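Local atomic coordinates of putative isomerase YbhH (Escherichia coli, PDB entry 6OTV), a protein that is probably an isomerase of the PrpF family, related in fold to the diaminopimelate epimerases, although its substrate and reaction are not established. Residues A17-E22 with S58-I63; I34-M39 with Q85-T90; D185-T190 with A203-K208; I248-L253 with V265-P270. All blocks are in the same frame, centred on the assembly; numbering follows the deposited sequence.

Contact 1: residues A17-E22 with S58-I63; sequences AFLLAE and SKVAII. With EDO (1,2-ethanediol), chain L.
Ala17 and Val60 form the first of four parallel bridges between strands 17-20 and 59-63, two parallel neighbours whose connection contains helix 28-39. The two axes pass 4.7 Å apart with 22° between their directions. Ala17 is held at both ends: its N donates to Lys59 O in a rather bent bond, whereas its carbonyl O receives Ala61 N at 2.9 Å with an N-H...O angle of 168°. Phe18 turns to the face it shares with Ala61, Leu20 and Ile63. Its CG lies anti to the carbonyl carbon (chi1 -77°), which brings the ring over the neighbouring strand: Ala61 CB sits 3.9 Å from the centroid of the Phe18 ring, offset toward the rim, a CH-pi contact. Met96 of helix 94-106 also packs against this ring. Leu19 points to the other face, together with Ala17, Val60 and Ile62, where helix 28-39 lies; the Leu19 and Val60 side chains cross at a slant, Leu19 CD1 meeting Val60 CG1 at 3.9 Å. The backbone of Leu19 continues the alternation, with Leu19 N bonded to Ala61 O and Leu19 O to Ile63 N. Leu20 closes the pairing opposite Ile63, and its CA-H approaches Ile63 O. Beyond it the chain enters a 3-10 turn, yet Ala21 N still reaches Ile63 O at 3.0 Å, tilted from the carbonyl plane. The methyl of Ala21 packs on Ile62 CG2. At Glu22 a 1,2-ethanediol, probably from the crystallisation liquor, accepts a weak bond: Glu22 N lies 3.0 Å from its O2.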
loop_
_atom_site.group_PDB
_atom_site.type_symbol
_atom_site.label_atom_id
_atom_site.label_comp_id
_atom_site.label_asym_id
_atom_site.label_seq_id
_atom_site.Cartn_x
_atom_site.Cartn_y
_atom_site.Cartn_z
ATOM N N ALA A 17 6.355 8.320 25.290
ATOM C CA ALA A 17 5.043 7.752 25.561
ATOM C C ALA A 17 4.407 7.223 24.288
ATOM O O ALA A 17 4.469 7.860 23.231
ATOM C CB ALA A 17 4.112 8.785 26.192
ATOM N N PHE A 18 3.790 6.053 24.404
ATOM C CA PHE A 18 2.966 5.473 23.355
ATOM C C PHE A 18 1.523 5.474 23.847
ATOM O O PHE A 18 1.216 4.890 24.894
ATOM C CB PHE A 18 3.447 4.066 22.998
ATOM C CG PHE A 18 4.692 4.053 22.143
ATOM C CD1 PHE A 18 5.919 4.418 22.674
ATOM C CD2 PHE A 18 4.630 3.683 20.807
ATOM C CE1 PHE A 18 7.062 4.416 21.891
ATOM C CE2 PHE A 18 5.768 3.676 20.018
ATOM C CZ PHE A 18 6.987 4.044 20.560
ATOM N N LEU A 19 0.651 6.152 23.105
ATOM C CA LEU A 19 -0.716 6.412 23.525
ATOM C C LEU A 19 -1.684 5.967 22.440
ATOM O O LEU A 19 -1.367 6.006 21.248
ATOM C CB LEU A 19 -0.932 7.905 23.816
ATOM C CG LEU A 19 0.024 8.554 24.821
ATOM C CD1 LEU A 19 -0.110 10.069 24.794
ATOM C CD2 LEU A 19 -0.236 8.014 26.220
ATOM N N LEU A 20 -2.868 5.541 22.866
ATOM C CA LEU A 20 -3.971 5.284 21.953
ATOM C C LEU A 20 -4.739 6.575 21.717
ATOM O O LEU A 20 -5.031 7.316 22.660
ATOM C CB LEU A 20 -4.909 4.215 22.513
ATOM C CG LEU A 20 -4.357 2.797 22.632
ATOM C CD1 LEU A 20 -5.319 1.931 23.428
ATOM C CD2 LEU A 20 -4.122 2.206 21.253
ATOM N N ALA A 21 -5.069 6.840 20.452
ATOM C CA ALA A 21 -5.786 8.065 20.114
ATOM C C ALA A 21 -7.149 8.146 20.789
ATOM O O ALA A 21 -7.670 9.252 20.969
ATOM C CB ALA A 21 -5.937 8.182 18.596
ATOM N N GLU A 22 -7.731 7.003 21.170
ATOM C CA GLU A 22 -8.991 7.006 21.909
ATOM C C GLU A 22 -8.906 7.867 23.161
ATOM O O GLU A 22 -9.878 8.529 23.537
ATOM C CB GLU A 22 -9.376 5.582 22.310
ATOM C CG GLU A 22 -10.027 4.746 21.245
ATOM C CD GLU A 22 -10.232 3.317 21.712
ATOM O OE1 GLU A 22 -9.692 2.965 22.784
ATOM O OE2 GLU A 22 -10.930 2.550 21.014
ATOM N N SER A 58 11.882 12.683 24.952
ATOM C CA SER A 58 10.729 13.554 25.149
ATOM C C SER A 58 9.840 13.508 23.911
ATOM O O SER A 58 9.462 14.533 23.344
ATOM C CB SER A 58 11.178 14.980 25.464
ATOM O OG SER A 58 10.070 15.806 25.780
ATOM N N LYS A 59 9.496 12.296 23.482
ATOM C CA LYS A 59 8.728 12.076 22.268
ATOM C C LYS A 59 7.423 11.361 22.594
ATOM O O LYS A 59 7.275 10.739 23.649
ATOM C CB LYS A 59 9.538 11.260 21.250
ATOM C CG LYS A 59 10.870 11.892 20.846
ATOM C CD LYS A 59 11.581 11.038 19.801
ATOM C CE LYS A 59 12.929 11.619 19.400
ATOM N NZ LYS A 59 12.778 12.904 18.672
ATOM N N VAL A 60 6.465 11.465 21.672
ATOM C CA VAL A 60 5.158 10.832 21.816
ATOM C C VAL A 60 4.789 10.163 20.498
ATOM O O VAL A 60 5.022 10.721 19.420
ATOM C CB VAL A 60 4.067 11.848 22.230
ATOM C CG1 VAL A 60 2.712 11.167 22.333
ATOM C CG2 VAL A 60 4.423 12.525 23.549
ATOM N N ALA A 61 4.212 8.966 20.589
ATOM C CA ALA A 61 3.620 8.274 19.451
ATOM C C ALA A 61 2.153 8.016 19.761
ATOM O O ALA A 61 1.832 7.371 20.766
ATOM C CB ALA A 61 4.346 6.958 19.160
ATOM N N ILE A 62 1.267 8.519 18.907
ATOM C CA ILE A 62 -0.173 8.352 19.072
ATOM C C ILE A 62 -0.639 7.336 18.036
ATOM O O ILE A 62 -0.570 7.590 16.826
ATOM C CB ILE A 62 -0.920 9.685 18.937
ATOM C CG1 ILE A 62 -0.388 10.691 19.966
ATOM C CG2 ILE A 62 -2.420 9.471 19.101
ATOM C CD1 ILE A 62 -0.887 12.114 19.759
ATOM N N ILE A 63 -1.114 6.184 18.508
ATOM C CA ILE A 63 -1.393 5.027 17.663
ATOM C C ILE A 63 -2.895 4.776 17.634
ATOM O O ILE A 63 -3.580 4.914 18.655
ATOM C CB ILE A 63 -0.646 3.775 18.163
ATOM C CG1 ILE A 63 0.807 4.110 18.529
ATOM C CG2 ILE A 63 -0.707 2.668 17.126
ATOM C CD1 ILE A 63 1.616 4.685 17.397
HETATM C C1 EDO L . -8.079 2.512 18.579
HETATM O O1 EDO L . -7.938 2.810 17.184
HETATM C C2 EDO L . -7.205 3.453 19.402
HETATM O O2 EDO L . -7.577 4.813 19.144
#

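Contact 2: residues I34-M39 with Q85-T90; sequences ILMAIM and QRVDTT
Met36 supplies most of the apolar contact between helix 34-39 and residues 85-90, and its thioether end does the touching. The side chain leaves the helix with CG anti to the carbonyl carbon (chi1 -61°) and then runs extended, so that SD and CE extend over the backbone of the other segment. Met36 CE lies 3.6 Å from Val87 CG2, and the same valine methyl meets Met36 CG at 3.8 Å, so this branch lies across the methionine chain at a slant. Leu35 adds a looser contact on the inner side, its CD1 4.4 Å from Val87 CG1.

A second group of contacts sets the thioether against Gln85 and the backbone beyond it. Met36 SD is 3.7 Å from Gln85 CB, the two side chains crossing at about a right angle, while Met36 CE is 3.6 Å from Gln85 O and equally close to Arg86 CA. These are van der Waals approaches.

Side-chain hydrogen bonds shape the far end of residues 85-90. Asp88 OD1 accepts Thr90 N at 3.0 Å, forming an Asx turn, and takes Thr90 OG1 on its syn lone pair; the backbone donor comes from above the carboxylate plane.

The interface lies toward the surface, where Arg86 NH1 forms a salt bridge with Glu84. Deeper in, Leu35 and Val87 both rest on Ala78, and Leu35 also reaches Leu19 and Val60, joining the helix to strands 14-20, 59-65 and 73-80.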
loop_
_atom_site.group_PDB
_atom_site.type_symbol
_atom_site.label_atom_id
_atom_site.label_comp_id
_atom_site.label_asym_id
_atom_site.label_seq_id
_atom_site.Cartn_x
_atom_site.Cartn_y
_atom_site.Cartn_z
ATOM N N ILE A 34 -2.083 18.100 27.107
ATOM C CA ILE A 34 -1.942 16.805 27.761
ATOM C C ILE A 34 -0.570 16.209 27.477
ATOM O O ILE A 34 0.084 15.670 28.377
ATOM C CB ILE A 34 -3.081 15.869 27.318
ATOM C CG1 ILE A 34 -4.413 16.381 27.869
ATOM C CG2 ILE A 34 -2.813 14.436 27.761
ATOM C CD1 ILE A 34 -5.614 15.641 27.353
ATOM N N LEU A 35 -0.104 16.313 26.228
ATOM C CA LEU A 35 1.203 15.765 25.882
ATOM C C LEU A 35 2.315 16.452 26.665
ATOM O O LEU A 35 3.261 15.797 27.117
ATOM C CB LEU A 35 1.446 15.892 24.377
ATOM C CG LEU A 35 0.448 15.175 23.464
ATOM C CD1 LEU A 35 0.915 15.217 22.014
ATOM C CD2 LEU A 35 0.237 13.741 23.922
ATOM N N MET A 36 2.219 17.774 26.833
ATOM C CA MET A 36 3.206 18.487 27.637
ATOM C C MET A 36 3.172 18.018 29.084
ATOM O O MET A 36 4.224 17.827 29.709
ATOM C CB MET A 36 2.967 19.995 27.560
ATOM C CG MET A 36 3.071 20.587 26.163
ATOM S SD MET A 36 2.597 22.331 26.144
ATOM C CE MET A 36 2.347 22.610 24.394
ATOM N N ALA A 37 1.969 17.821 29.633
ATOM C CA ALA A 37 1.847 17.382 31.018
ATOM C C ALA A 37 2.359 15.961 31.210
ATOM O O ALA A 37 2.843 15.621 32.296
ATOM C CB ALA A 37 0.394 17.487 31.479
ATOM N N ILE A 38 2.256 15.116 30.181
ATOM C CA ILE A 38 2.776 13.758 30.300
ATOM C C ILE A 38 4.296 13.779 30.395
ATOM O O ILE A 38 4.891 13.080 31.224
ATOM C CB ILE A 38 2.294 12.887 29.125
ATOM C CG1 ILE A 38 0.779 12.683 29.190
ATOM C CG2 ILE A 38 2.993 11.537 29.136
ATOM C CD1 ILE A 38 0.233 11.851 28.045
ATOM N N MET A 39 4.947 14.596 29.565
ATOM C CA MET A 39 6.402 14.622 29.495
ATOM C C MET A 39 7.042 15.511 30.548
ATOM O O MET A 39 8.222 15.321 30.860
ATOM C CB MET A 39 6.851 15.101 28.117
ATOM C CG MET A 39 6.441 14.174 27.020
ATOM S SD MET A 39 7.066 12.530 27.371
ATOM C CE MET A 39 5.699 11.621 26.771
ATOM N N GLN A 85 7.159 25.027 26.869
ATOM C CA GLN A 85 5.916 24.275 26.707
ATOM C C GLN A 85 5.438 24.423 25.268
ATOM O O GLN A 85 4.651 25.308 24.933
ATOM C CB GLN A 85 4.869 24.753 27.706
ATOM C CG GLN A 85 5.247 24.486 29.162
ATOM C CD GLN A 85 4.162 24.897 30.138
ATOM O OE1 GLN A 85 3.843 26.078 30.268
ATOM N NE2 GLN A 85 3.585 23.921 30.827
ATOM N N ARG A 86 5.924 23.532 24.407
ATOM C CA ARG A 86 5.573 23.546 22.996
ATOM C C ARG A 86 5.536 22.112 22.492
ATOM O O ARG A 86 6.230 21.237 23.018
ATOM C CB ARG A 86 6.567 24.384 22.177
ATOM C CG ARG A 86 6.058 24.790 20.799
ATOM C CD ARG A 86 7.033 25.709 20.064
ATOM N NE ARG A 86 8.102 24.974 19.391
ATOM C CZ ARG A 86 9.369 24.959 19.793
ATOM N NH1 ARG A 86 9.731 25.645 20.867
ATOM N NH2 ARG A 86 10.275 24.262 19.119
ATOM N N VAL A 87 4.714 21.874 21.474
ATOM C CA VAL A 87 4.626 20.580 20.810
ATOM C C VAL A 87 4.871 20.792 19.322
ATOM O O VAL A 87 4.309 21.713 18.721
ATOM C CB VAL A 87 3.265 19.901 21.051
ATOM C CG1 VAL A 87 3.160 18.614 20.244
ATOM C CG2 VAL A 87 3.072 19.613 22.533
ATOM N N ASP A 88 5.710 19.941 18.736
ATOM C CA ASP A 88 6.023 19.980 17.313
ATOM C C ASP A 88 5.663 18.638 16.693
ATOM O O ASP A 88 6.129 17.592 17.156
ATOM C CB ASP A 88 7.505 20.296 17.088
ATOM C CG ASP A 88 7.865 20.429 15.616
ATOM O OD1 ASP A 88 6.954 20.449 14.760
ATOM O OD2 ASP A 88 9.074 20.515 15.318
ATOM N N THR A 89 4.842 18.673 15.643
ATOM C CA THR A 89 4.381 17.469 14.961
ATOM C C THR A 89 4.822 17.441 13.499
ATOM O O THR A 89 4.175 16.808 12.661
ATOM C CB THR A 89 2.860 17.343 15.058
ATOM O OG1 THR A 89 2.245 18.499 14.476
ATOM C CG2 THR A 89 2.426 17.221 16.515
ATOM N N THR A 90 5.934 18.114 13.177
ATOM C CA THR A 90 6.380 18.152 11.781
ATOM C C THR A 90 6.977 16.826 11.329
ATOM O O THR A 90 6.447 16.223 10.376
ATOM C CB THR A 90 7.346 19.321 11.569
ATOM O OG1 THR A 90 6.660 20.555 11.804
ATOM C CG2 THR A 90 7.890 19.314 10.151
#

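Contact 3: residues D185-T190 with A203-K208; sequences DDVPVT and AEYLGK
Pro188 lies over one face of the Tyr205 ring, its CD 3.8 Å from the ring centroid and only 11° off the normal, a well-centred CH-pi contact. The proline ring crosses the tyrosine side chain at about a right angle; besides CD it brings CG over the far half of the ring, 3.9 Å from Tyr205 CZ. Val187 meets the root of the same side chain. With its CG1 anti to the backbone N (chi1 179°), that methyl approaches Tyr205 CB at 3.8 Å, and the two side chains run alongside each other with opposed directions. The other branch, Val187 CG2, reaches Leu206 CD2 at 4.2 Å, a looser contact made at about a right angle.

Tyr205 and Leu206 are presented by a compact turn in which Ala203 O accepts two backbone donors, Leu206 N at 3.0 Å and Lys208 N, one on each side of the carbonyl plane. Leu206 also packs on Leu223 and Ile227 of helix 221-237, and with Val187 touches Ile201. Strands 187-193 and 197-202 pair antiparallel, so the arrangement is that of a beta hairpin whose outgoing strand ends in a turn that folds back, with a proline-tyrosine CH-pi contact, against the start of the incoming strand.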
loop_
_atom_site.group_PDB
_atom_site.type_symbol
_atom_site.label_atom_id
_atom_site.label_comp_id
_atom_site.label_asym_id
_atom_site.label_seq_id
_atom_site.Cartn_x
_atom_site.Cartn_y
_atom_site.Cartn_z
ATOM N N ASP A 185 26.515 27.947 -6.708
ATOM C CA ASP A 185 27.734 28.581 -6.204
ATOM C C ASP A 185 28.970 27.763 -6.573
ATOM O O ASP A 185 29.897 27.611 -5.775
ATOM C CB ASP A 185 27.656 28.803 -4.691
ATOM C CG ASP A 185 26.377 29.500 -4.269
ATOM O OD1 ASP A 185 25.578 29.867 -5.157
ATOM O OD2 ASP A 185 26.168 29.677 -3.050
ATOM N N ASP A 186 28.967 27.216 -7.792
ATOM C CA ASP A 186 30.081 26.431 -8.331
ATOM C C ASP A 186 30.384 25.201 -7.480
ATOM O O ASP A 186 31.527 24.739 -7.421
ATOM C CB ASP A 186 31.336 27.295 -8.495
ATOM C CG ASP A 186 31.091 28.510 -9.366
ATOM O OD1 ASP A 186 30.356 28.383 -10.369
ATOM O OD2 ASP A 186 31.624 29.594 -9.046
ATOM N N VAL A 187 29.367 24.653 -6.823
ATOM C CA VAL A 187 29.496 23.460 -6.000
ATOM C C VAL A 187 28.598 22.380 -6.592
ATOM O O VAL A 187 27.381 22.566 -6.671
ATOM C CB VAL A 187 29.124 23.722 -4.530
ATOM C CG1 VAL A 187 29.247 22.443 -3.713
ATOM C CG2 VAL A 187 29.991 24.826 -3.947
ATOM N N PRO A 188 29.141 21.241 -7.024
ATOM C CA PRO A 188 28.289 20.159 -7.545
ATOM C C PRO A 188 27.522 19.495 -6.411
ATOM O O PRO A 188 28.119 18.975 -5.467
ATOM C CB PRO A 188 29.292 19.199 -8.193
ATOM C CG PRO A 188 30.563 19.429 -7.439
ATOM C CD PRO A 188 30.572 20.892 -7.070
ATOM N N VAL A 189 26.191 19.518 -6.503
ATOM C CA VAL A 189 25.325 18.930 -5.492
ATOM C C VAL A 189 24.327 18.002 -6.176
ATOM O O VAL A 189 24.241 17.935 -7.403
ATOM C CB VAL A 189 24.581 19.994 -4.656
ATOM C CG1 VAL A 189 25.566 20.979 -4.035
ATOM C CG2 VAL A 189 23.543 20.713 -5.508
ATOM N N THR A 190 23.568 17.277 -5.356
ATOM C CA THR A 190 22.504 16.405 -5.836
ATOM C C THR A 190 21.232 16.684 -5.051
ATOM O O THR A 190 21.237 16.647 -3.816
ATOM C CB THR A 190 22.885 14.925 -5.713
ATOM O OG1 THR A 190 23.810 14.581 -6.752
ATOM C CG2 THR A 190 21.650 14.042 -5.828
ATOM N N ALA A 203 31.500 17.766 1.420
ATOM C CA ALA A 203 32.055 18.614 2.470
ATOM C C ALA A 203 33.308 19.342 1.999
ATOM O O ALA A 203 33.529 20.508 2.354
ATOM C CB ALA A 203 32.355 17.778 3.713
ATOM N N GLU A 204 34.139 18.676 1.191
ATOM C CA GLU A 204 35.404 19.273 0.774
ATOM C C GLU A 204 35.197 20.500 -0.105
ATOM O O GLU A 204 36.042 21.402 -0.109
ATOM C CB GLU A 204 36.262 18.236 0.048
ATOM C CG GLU A 204 36.788 17.136 0.955
ATOM C CD GLU A 204 37.649 16.129 0.217
ATOM O OE1 GLU A 204 38.032 16.402 -0.939
ATOM O OE2 GLU A 204 37.938 15.060 0.792
ATOM N N TYR A 205 34.091 20.562 -0.846
ATOM C CA TYR A 205 33.841 21.736 -1.673
ATOM C C TYR A 205 33.479 22.966 -0.855
ATOM O O TYR A 205 33.497 24.076 -1.396
ATOM C CB TYR A 205 32.745 21.439 -2.695
ATOM C CG TYR A 205 33.284 20.895 -3.999
ATOM C CD1 TYR A 205 33.386 19.526 -4.219
ATOM C CD2 TYR A 205 33.703 21.755 -5.006
ATOM C CE1 TYR A 205 33.883 19.030 -5.412
ATOM C CE2 TYR A 205 34.201 21.271 -6.200
ATOM C CZ TYR A 205 34.289 19.909 -6.399
ATOM O OH TYR A 205 34.786 19.432 -7.591
ATOM N N LEU A 206 33.161 22.803 0.429
ATOM C CA LEU A 206 32.942 23.928 1.327
ATOM C C LEU A 206 34.106 24.123 2.292
ATOM O O LEU A 206 33.949 24.781 3.324
ATOM C CB LEU A 206 31.635 23.746 2.099
ATOM C CG LEU A 206 30.361 23.654 1.256
ATOM C CD1 LEU A 206 29.133 23.681 2.149
ATOM C CD2 LEU A 206 30.301 24.774 0.221
ATOM N N GLY A 207 35.271 23.558 1.977
ATOM C CA GLY A 207 36.438 23.732 2.818
ATOM C C GLY A 207 36.423 22.938 4.102
ATOM O O GLY A 207 37.126 23.298 5.050
ATOM N N LYS A 208 35.643 21.862 4.161
ATOM C CA LYS A 208 35.525 21.037 5.352
ATOM C C LYS A 208 35.917 19.603 5.032
ATOM O O LYS A 208 35.722 19.123 3.911
ATOM C CB LYS A 208 34.096 21.075 5.914
ATOM C CG LYS A 208 33.720 22.410 6.528
ATOM C CD LYS A 208 34.647 22.739 7.685
ATOM C CE LYS A 208 34.347 24.100 8.261
ATOM N NZ LYS A 208 35.201 24.410 9.442
#

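Contact 4: residues I248-L253 with V265-P270; sequences IPKPVL and VRYFMP
Val252 and Tyr267 pair near the open end of a beta hairpin formed by strands 250-255 and 263-267, as a non-hydrogen-bonded antiparallel pair with CA atoms 4.8 Å apart. The neighbouring Leu253 and Arg266 form a hydrogen-bonded pair: Arg266 N reaches Leu253 O at 2.7 Å, in the carbonyl plane, and Leu253 N returns a bond to Arg266 O.

Packing is close on both faces of this part. Val252 spreads its methyls, CG2 lying 3.6 Å from Tyr267 CD1 and CG1 against Val265 CB; Ile285 of helix 279-290 backs both valines. On the face of Leu253, its CD1 approaches Phe268 CE2 at 3.7 Å. Pro251 then fits between Phe268 and Pro270, which follows a cis peptide bond: Pro251 CG meets Phe268 CB and Pro251 CD lies 3.5 Å from Pro270 CB. The carbonyl of Pro251 accepts Phe268 N at 3.0 Å, with a C=O...N angle of 177°, and also lies in plane at the edge of the Phe268 ring.

The more open side is that of Lys250 and exposed Met269. Lys250 bends at chi2 (-103°) to lay its aliphatic chain across the Tyr267 side chain, Lys250 CG 3.4 Å from Tyr267 OH and Lys250 CD 3.3 Å from Phe268 O. Lys250 NZ donates to Val247 O.

Mixed apolar and polar chemistry results. Lysine methylenes lie against the phenol OH and CZ while the ammonium has a backbone carbonyl as a partner. Arg266 NH1 bonds to Val265 O and Asn264 OD1, and NE to Glu212 O; both cationic ends thus find oxygen partners beside an otherwise apolar hairpin.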
loop_
_atom_site.group_PDB
_atom_site.type_symbol
_atom_site.label_atom_id
_atom_site.label_comp_id
_atom_site.label_asym_id
_atom_site.label_seq_id
_atom_site.Cartn_x
_atom_site.Cartn_y
_atom_site.Cartn_z
ATOM N N ILE A 248 12.802 22.141 5.126
ATOM C CA ILE A 248 13.270 21.334 4.002
ATOM C C ILE A 248 13.747 22.271 2.895
ATOM O O ILE A 248 13.293 23.423 2.824
ATOM C CB ILE A 248 12.167 20.385 3.500
ATOM C CG1 ILE A 248 10.965 21.203 3.021
ATOM C CG2 ILE A 248 11.752 19.408 4.587
ATOM C CD1 ILE A 248 9.919 20.415 2.300
ATOM N N PRO A 249 14.679 21.838 2.017
ATOM C CA PRO A 249 15.348 20.532 2.075
ATOM C C PRO A 249 16.407 20.490 3.165
ATOM O O PRO A 249 16.944 21.535 3.524
ATOM C CB PRO A 249 15.988 20.408 0.694
ATOM C CG PRO A 249 16.327 21.817 0.348
ATOM C CD PRO A 249 15.146 22.623 0.858
ATOM N N LYS A 250 16.683 19.307 3.695
ATOM C CA LYS A 250 17.728 19.161 4.695
ATOM C C LYS A 250 19.076 19.038 3.995
ATOM O O LYS A 250 19.293 18.066 3.263
ATOM C CB LYS A 250 17.476 17.932 5.556
ATOM C CG LYS A 250 16.163 17.947 6.311
ATOM C CD LYS A 250 16.354 18.280 7.786
ATOM C CE LYS A 250 15.093 17.958 8.596
ATOM N NZ LYS A 250 13.877 18.617 8.033
ATOM N N PRO A 251 19.992 19.992 4.169
ATOM C CA PRO A 251 21.313 19.861 3.542
ATOM C C PRO A 251 22.160 18.823 4.262
ATOM O O PRO A 251 22.116 18.699 5.489
ATOM C CB PRO A 251 21.911 21.268 3.668
ATOM C CG PRO A 251 21.207 21.874 4.830
ATOM C CD PRO A 251 19.822 21.291 4.842
ATOM N N VAL A 252 22.917 18.056 3.479
ATOM C CA VAL A 252 23.747 16.973 3.994
ATOM C C VAL A 252 25.152 17.131 3.436
ATOM O O VAL A 252 25.349 17.070 2.216
ATOM C CB VAL A 252 23.191 15.586 3.628
ATOM C CG1 VAL A 252 24.120 14.514 4.164
ATOM C CG2 VAL A 252 21.778 15.412 4.169
ATOM N N LEU A 253 26.126 17.324 4.321
ATOM C CA LEU A 253 27.526 17.287 3.926
ATOM C C LEU A 253 28.006 15.841 3.905
ATOM O O LEU A 253 27.806 15.101 4.873
ATOM C CB LEU A 253 28.378 18.117 4.884
ATOM C CG LEU A 253 28.057 19.609 4.977
ATOM C CD1 LEU A 253 29.088 20.311 5.846
ATOM C CD2 LEU A 253 28.010 20.228 3.591
ATOM N N VAL A 265 28.430 11.312 6.772
ATOM C CA VAL A 265 27.512 12.415 6.528
ATOM C C VAL A 265 27.475 13.347 7.732
ATOM O O VAL A 265 27.769 12.962 8.866
ATOM C CB VAL A 265 26.080 11.928 6.190
ATOM C CG1 VAL A 265 26.091 10.972 4.999
ATOM C CG2 VAL A 265 25.425 11.286 7.403
ATOM N N ARG A 266 27.112 14.599 7.457
ATOM C CA ARG A 266 26.777 15.590 8.475
ATOM C C ARG A 266 25.407 16.146 8.115
ATOM O O ARG A 266 25.262 16.831 7.097
ATOM C CB ARG A 266 27.829 16.699 8.550
ATOM C CG ARG A 266 29.158 16.248 9.142
ATOM C CD ARG A 266 28.975 15.753 10.570
ATOM N NE ARG A 266 30.228 15.299 11.173
ATOM C CZ ARG A 266 30.664 14.041 11.150
ATOM N NH1 ARG A 266 29.958 13.094 10.544
ATOM N NH2 ARG A 266 31.814 13.727 11.734
ATOM N N TYR A 267 24.411 15.850 8.945
ATOM C CA TYR A 267 23.006 16.085 8.629
ATOM C C TYR A 267 22.549 17.394 9.266
ATOM O O TYR A 267 22.549 17.524 10.494
ATOM C CB TYR A 267 22.163 14.909 9.127
ATOM C CG TYR A 267 20.715 14.896 8.683
ATOM C CD1 TYR A 267 20.371 14.575 7.378
ATOM C CD2 TYR A 267 19.691 15.166 9.584
ATOM C CE1 TYR A 267 19.046 14.546 6.972
ATOM C CE2 TYR A 267 18.363 15.139 9.188
ATOM C CZ TYR A 267 18.046 14.828 7.881
ATOM O OH TYR A 267 16.728 14.800 7.482
ATOM N N PHE A 268 22.154 18.355 8.437
ATOM C CA PHE A 268 21.712 19.655 8.922
ATOM C C PHE A 268 20.189 19.737 8.925
ATOM O O PHE A 268 19.528 19.269 7.992
ATOM C CB PHE A 268 22.320 20.779 8.081
ATOM C CG PHE A 268 23.774 21.021 8.375
ATOM C CD1 PHE A 268 24.154 21.961 9.322
ATOM C CD2 PHE A 268 24.762 20.292 7.730
ATOM C CE1 PHE A 268 25.492 22.181 9.605
ATOM C CE2 PHE A 268 26.101 20.508 8.009
ATOM C CZ PHE A 268 26.466 21.453 8.947
ATOM N N MET A 269 19.634 20.351 9.979
ATOM C CA MET A 269 18.212 20.202 10.279
ATOM C C MET A 269 17.355 21.464 10.182
ATOM O O MET A 269 16.437 21.622 10.997
ATOM C CB MET A 269 18.053 19.640 11.695
ATOM C CG MET A 269 18.945 18.456 12.018
ATOM S SD MET A 269 18.914 18.055 13.780
ATOM C CE MET A 269 19.672 19.517 14.482
ATOM N N PRO A 270 17.573 22.379 9.219
ATOM C CA PRO A 270 18.580 22.576 8.173
ATOM C C PRO A 270 19.702 23.512 8.605
ATOM O O PRO A 270 20.682 23.675 7.879
ATOM C CB PRO A 270 17.773 23.195 7.022
ATOM C CG PRO A 270 16.355 23.345 7.531
ATOM C CD PRO A 270 16.444 23.295 9.012
#

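In the fold
Contacts 1 and 2 lie in one half of the molecule, contacts 3 and 4 in the other, as expected for the two-lobed diaminopimelate epimerase clan. Contacts 1 and 2 have centres 11 Å apart and alternate along the chain; helix 28-39 links the two strands of contact 1, and Met39 CE lies 3.3 Å from Ala17 CB. Contacts 3 and 4 follow in series, centres 13 Å apart, and touch where Leu206 CD1 meets Leu253 CD2; strand 197-202 pairs with strands 187-193 and 250-255. Each pair thus touches within its half. Across the halves, contacts 1 and 3 have centres about 41 Å apart, while contacts 2 and 4 come within about 6 Å, nearest atoms, without touching.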